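Cj0977 (PDB 3BNV) is a virulence protein of Campylobacter jejuni with a hot-dog fold, produced under sigma28 control but not part of the flagellum, whose molecular function is unknown. Local coordinates at residues Glu116-His128 and Phe135-His147. Residues are numbered along the deposited sequence; the frame is centred on the assembly and turned at random.
Sequences ETSKKRDVKVVGH and FEGTIQVVSTDEH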
loop_
_atom_site.group_PDB
_atom_site.type_symbol
_atom_site.label_atom_id
_atom_site.label_comp_id
_atom_site.label_asym_id
_atom_site.label_seq_id
_atom_site.Cartn_x
_atom_site.Cartn_y
_atom_site.Cartn_z
ATOM N N GLU A 116 -12.470 18.985 14.762
ATOM C CA GLU A 116 -12.380 18.536 16.141
ATOM C C GLU A 116 -13.656 17.846 16.639
ATOM O O GLU A 116 -13.805 17.602 17.828
ATOM C CB GLU A 116 -11.931 19.678 17.080
ATOM C CG GLU A 116 -10.391 19.800 17.181
ATOM C CD GLU A 116 -9.892 20.586 18.404
ATOM O OE1 GLU A 116 -10.701 20.889 19.325
ATOM O OE2 GLU A 116 -8.673 20.905 18.441
ATOM N N THR A 117 -14.565 17.498 15.738
ATOM C CA THR A 117 -15.773 16.785 16.182
ATOM C C THR A 117 -15.742 15.315 15.772
ATOM O O THR A 117 -15.676 14.426 16.619
ATOM C CB THR A 117 -17.113 17.430 15.675
ATOM O OG1 THR A 117 -17.375 17.024 14.320
ATOM C CG2 THR A 117 -17.079 18.976 15.791
ATOM N N SER A 118 -15.770 15.080 14.468
ATOM C CA SER A 118 -15.923 13.748 13.927
ATOM C C SER A 118 -14.690 12.846 14.143
ATOM O O SER A 118 -13.560 13.314 14.149
ATOM C CB SER A 118 -16.315 13.843 12.439
ATOM O OG SER A 118 -16.248 12.569 11.799
ATOM N N LYS A 119 -14.928 11.552 14.332
ATOM C CA LYS A 119 -13.857 10.536 14.353
ATOM C C LYS A 119 -13.364 10.143 12.948
ATOM O O LYS A 119 -12.338 9.474 12.813
ATOM C CB LYS A 119 -14.318 9.282 15.109
ATOM C CG LYS A 119 -14.582 9.502 16.582
ATOM C CD LYS A 119 -15.229 8.275 17.173
ATOM C CE LYS A 119 -15.538 8.483 18.658
ATOM N NZ LYS A 119 -14.280 8.663 19.431
ATOM N N LYS A 120 -14.107 10.560 11.922
ATOM C CA LYS A 120 -13.724 10.347 10.529
ATOM C C LYS A 120 -13.043 11.614 9.981
ATOM O O LYS A 120 -13.633 12.708 9.985
ATOM C CB LYS A 120 -14.956 9.942 9.711
ATOM C CG LYS A 120 -14.753 9.882 8.193
ATOM C CD LYS A 120 -16.092 9.705 7.455
ATOM C CE LYS A 120 -15.879 9.779 5.939
ATOM N NZ LYS A 120 -16.844 8.946 5.106
ATOM N N ARG A 121 -11.801 11.452 9.534
ATOM C CA ARG A 121 -10.948 12.551 9.090
ATOM C C ARG A 121 -10.416 12.324 7.682
ATOM O O ARG A 121 -10.040 11.187 7.322
ATOM C CB ARG A 121 -9.734 12.647 10.004
ATOM C CG ARG A 121 -10.007 12.486 11.462
ATOM C CD ARG A 121 -10.655 13.742 12.036
ATOM N NE ARG A 121 -10.002 14.945 11.549
ATOM C CZ ARG A 121 -9.058 15.607 12.209
ATOM N NH1 ARG A 121 -8.649 15.199 13.395
ATOM N NH2 ARG A 121 -8.529 16.697 11.683
ATOM N N ASP A 122 -10.350 13.407 6.902
ATOM C CA ASP A 122 -9.741 13.374 5.554
ATOM C C ASP A 122 -8.321 13.929 5.634
ATOM O O ASP A 122 -8.096 14.992 6.186
ATOM C CB ASP A 122 -10.585 14.200 4.556
ATOM C CG ASP A 122 -12.042 13.727 4.482
ATOM O OD1 ASP A 122 -12.293 12.525 4.724
ATOM O OD2 ASP A 122 -12.947 14.550 4.186
ATOM N N VAL A 123 -7.367 13.212 5.075
ATOM C CA VAL A 123 -5.973 13.622 5.147
ATOM C C VAL A 123 -5.370 13.757 3.756
ATOM O O VAL A 123 -5.469 12.852 2.930
ATOM C CB VAL A 123 -5.168 12.599 5.956
ATOM C CG1 VAL A 123 -3.673 12.988 5.995
ATOM C CG2 VAL A 123 -5.749 12.466 7.358
ATOM N N LYS A 124 -4.752 14.900 3.499
ATOM C CA LYS A 124 -4.150 15.169 2.200
ATOM C C LYS A 124 -2.665 14.790 2.314
ATOM O O LYS A 124 -1.958 15.277 3.203
ATOM C CB LYS A 124 -4.365 16.649 1.862
ATOM C CG LYS A 124 -4.805 16.927 0.454
ATOM C CD LYS A 124 -3.789 16.313 -0.555
ATOM C CE LYS A 124 -4.135 16.625 -2.040
ATOM N NZ LYS A 124 -5.020 15.581 -2.669
ATOM N N VAL A 125 -2.211 13.869 1.472
ATOM C CA VAL A 125 -0.815 13.445 1.486
ATOM C C VAL A 125 -0.141 13.770 0.147
ATOM O O VAL A 125 -0.751 13.626 -0.918
ATOM C CB VAL A 125 -0.677 11.934 1.710
ATOM C CG1 VAL A 125 0.769 11.570 2.017
ATOM C CG2 VAL A 125 -1.607 11.456 2.832
ATOM N N VAL A 126 1.115 14.186 0.206
ATOM C CA VAL A 126 1.839 14.587 -0.981
ATOM C C VAL A 126 3.232 13.984 -0.854
ATOM O O VAL A 126 3.785 13.969 0.240
ATOM C CB VAL A 126 1.942 16.117 -1.050
ATOM C CG1 VAL A 126 3.244 16.569 -0.490
ATOM C CG2 VAL A 126 1.844 16.584 -2.438
ATOM N N GLY A 127 3.789 13.451 -1.946
ATOM C CA GLY A 127 5.132 12.852 -1.901
ATOM C C GLY A 127 6.096 13.456 -2.925
ATOM O O GLY A 127 5.728 13.702 -4.077
ATOM N N HIS A 128 7.335 13.690 -2.517
ATOM C CA HIS A 128 8.333 14.258 -3.393
ATOM C C HIS A 128 9.574 13.377 -3.451
ATOM O O HIS A 128 9.950 12.771 -2.449
ATOM C CB HIS A 128 8.786 15.622 -2.871
ATOM C CG HIS A 128 7.854 16.734 -3.208
ATOM N ND1 HIS A 128 6.844 17.140 -2.363
ATOM C CD2 HIS A 128 7.773 17.530 -4.298
ATOM C CE1 HIS A 128 6.188 18.146 -2.915
ATOM N NE2 HIS A 128 6.729 18.400 -4.089
ATOM N N PHE A 135 3.641 11.852 -5.964
ATOM C CA PHE A 135 2.461 11.223 -5.455
ATOM C C PHE A 135 1.575 12.238 -4.739
ATOM O O PHE A 135 2.057 13.155 -4.051
ATOM C CB PHE A 135 2.853 10.055 -4.521
ATOM C CG PHE A 135 1.721 9.509 -3.714
ATOM C CD1 PHE A 135 0.933 8.478 -4.204
ATOM C CD2 PHE A 135 1.441 10.012 -2.464
ATOM C CE1 PHE A 135 -0.148 7.934 -3.452
ATOM C CE2 PHE A 135 0.362 9.479 -1.696
ATOM C CZ PHE A 135 -0.434 8.436 -2.204
ATOM N N GLU A 136 0.275 12.055 -4.903
ATOM C CA GLU A 136 -0.706 12.946 -4.289
ATOM C C GLU A 136 -1.936 12.091 -3.933
ATOM O O GLU A 136 -2.378 11.262 -4.733
ATOM C CB GLU A 136 -1.039 14.073 -5.275
ATOM C CG GLU A 136 -1.799 15.245 -4.706
ATOM C CD GLU A 136 -1.461 16.585 -5.382
ATOM O OE1 GLU A 136 -0.854 16.618 -6.485
ATOM O OE2 GLU A 136 -1.810 17.625 -4.789
ATOM N N GLY A 137 -2.461 12.258 -2.729
ATOM C CA GLY A 137 -3.598 11.454 -2.337
ATOM C C GLY A 137 -4.405 11.938 -1.147
ATOM O O GLY A 137 -3.921 12.693 -0.304
ATOM N N THR A 138 -5.651 11.492 -1.091
ATOM C CA THR A 138 -6.488 11.740 0.064
ATOM C C THR A 138 -6.784 10.427 0.752
ATOM O O THR A 138 -7.239 9.468 0.116
ATOM C CB THR A 138 -7.837 12.324 -0.319
ATOM O OG1 THR A 138 -7.663 13.565 -1.016
ATOM C CG2 THR A 138 -8.609 12.589 0.933
ATOM N N ILE A 139 -6.583 10.395 2.061
ATOM C CA ILE A 139 -6.819 9.175 2.817
ATOM C C ILE A 139 -7.790 9.414 3.962
ATOM O O ILE A 139 -7.650 10.365 4.715
ATOM C CB ILE A 139 -5.492 8.633 3.336
ATOM C CG1 ILE A 139 -4.647 8.172 2.146
ATOM C CG2 ILE A 139 -5.715 7.505 4.273
ATOM C CD1 ILE A 139 -3.387 7.505 2.561
ATOM N N GLN A 140 -8.782 8.554 4.090
ATOM C CA GLN A 140 -9.784 8.731 5.120
ATOM C C GLN A 140 -9.450 7.865 6.329
ATOM O O GLN A 140 -9.429 6.659 6.234
ATOM C CB GLN A 140 -11.163 8.390 4.558
ATOM C CG GLN A 140 -11.703 9.366 3.513
ATOM C CD GLN A 140 -13.132 9.003 3.083
ATOM O OE1 GLN A 140 -13.411 7.843 2.730
ATOM N NE2 GLN A 140 -14.051 9.989 3.127
ATOM N N VAL A 141 -9.171 8.512 7.459
ATOM C CA VAL A 141 -8.817 7.840 8.704
ATOM C C VAL A 141 -9.994 7.894 9.670
ATOM O O VAL A 141 -10.601 8.916 9.825
ATOM C CB VAL A 141 -7.639 8.532 9.419
ATOM C CG1 VAL A 141 -7.214 7.716 10.631
ATOM C CG2 VAL A 141 -6.443 8.773 8.477
ATOM N N VAL A 142 -10.320 6.782 10.314
ATOM C CA VAL A 142 -11.339 6.779 11.354
ATOM C C VAL A 142 -10.732 6.238 12.639
ATOM O O VAL A 142 -9.901 5.311 12.602
ATOM C CB VAL A 142 -12.554 5.892 10.999
ATOM C CG1 VAL A 142 -13.431 5.760 12.187
ATOM C CG2 VAL A 142 -13.350 6.479 9.837
ATOM N N SER A 143 -11.144 6.799 13.776
ATOM C CA SER A 143 -10.619 6.324 15.054
ATOM C C SER A 143 -11.705 5.852 16.001
ATOM O O SER A 143 -12.892 6.162 15.849
ATOM C CB SER A 143 -9.707 7.359 15.720
ATOM O OG SER A 143 -10.362 8.594 15.907
ATOM N N THR A 144 -11.312 5.046 16.967
ATOM C CA THR A 144 -12.278 4.621 17.943
ATOM C C THR A 144 -11.687 4.826 19.329
ATOM O O THR A 144 -10.472 5.056 19.470
ATOM C CB THR A 144 -12.733 3.174 17.676
ATOM O OG1 THR A 144 -11.584 2.333 17.496
ATOM C CG2 THR A 144 -13.565 3.119 16.397
ATOM N N ASP A 145 -12.541 4.793 20.348
ATOM C CA ASP A 145 -12.070 4.997 21.720
ATOM C C ASP A 145 -11.461 3.699 22.220
ATOM O O ASP A 145 -10.608 3.715 23.103
ATOM C CB ASP A 145 -13.187 5.496 22.657
ATOM C CG ASP A 145 -13.958 6.691 22.082
ATOM O OD1 ASP A 145 -14.533 6.541 20.979
ATOM O OD2 ASP A 145 -14.010 7.769 22.722
ATOM N N GLU A 146 -11.871 2.580 21.620
ATOM C CA GLU A 146 -11.260 1.274 21.910
ATOM C C GLU A 146 -10.755 0.555 20.659
ATOM O O GLU A 146 -11.115 0.914 19.544
ATOM C CB GLU A 146 -12.219 0.392 22.711
ATOM C CG GLU A 146 -12.339 0.858 24.157
ATOM C CD GLU A 146 -13.633 0.420 24.845
ATOM O OE1 GLU A 146 -14.141 -0.703 24.576
ATOM O OE2 GLU A 146 -14.132 1.209 25.685
ATOM N N HIS A 147 -9.906 -0.452 20.842
ATOM C CA HIS A 147 -9.355 -1.154 19.699
ATOM C C HIS A 147 -10.450 -1.800 18.896
ATOM O O HIS A 147 -11.353 -2.411 19.465
ATOM C CB HIS A 147 -8.355 -2.219 20.113
ATOM C CG HIS A 147 -7.611 -2.789 18.954
ATOM N ND1 HIS A 147 -8.130 -3.784 18.159
ATOM C CD2 HIS A 147 -6.427 -2.442 18.401
ATOM C CE1 HIS A 147 -7.286 -4.046 17.179
ATOM N NE2 HIS A 147 -6.242 -3.247 17.302
#
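With CG beside its backbone N (chi1 -65°), Lys119 runs extended past Ser143 O and bends only at chi4. This bend brings NZ to Asp145 OD1 at 2.6 Å, a salt bridge made from above the carboxylate plane. In Gln140 (chi1 -69°) and Asp122, CG stands anti to the carbonyl carbon. The two side chains therefore run out alongside each other, their amide and carboxylate planes 27° apart. The amide NE2 of Gln140 gives a weak hydrogen bond to Asp122 OD1 at 3.5 Å. The CE end of Lys120 passes the same amide, while Lys120 CB packs on Val142 CG2 at 3.8 Å.

Strands 120-129 and 132-143 form an antiparallel beta hairpin within the sheet of the hot-dog fold. Arg121 N to Val141 O and Val141 N to Arg121 O are both 2.8 Å. Val125 N meets Gly137 O almost straight, at 2.7 Å.

Val123, Val125 and Phe135 pack on helix 67-82, the central helix of this fold. Ile139 on the same face reaches Ile89. Val123 CG2 touches Val141 CG2 at 3.9 Å. Val125 CG1 lies at the edge of the Phe135 ring, 4.3 Å from CE2. On the other face, Lys124 CE lies against Glu136 OE2, but NZ stays beyond salt-bridge range. Glu136 OE1 has a hydrogen bond with Tyr97 and a salt bridge with Lys133.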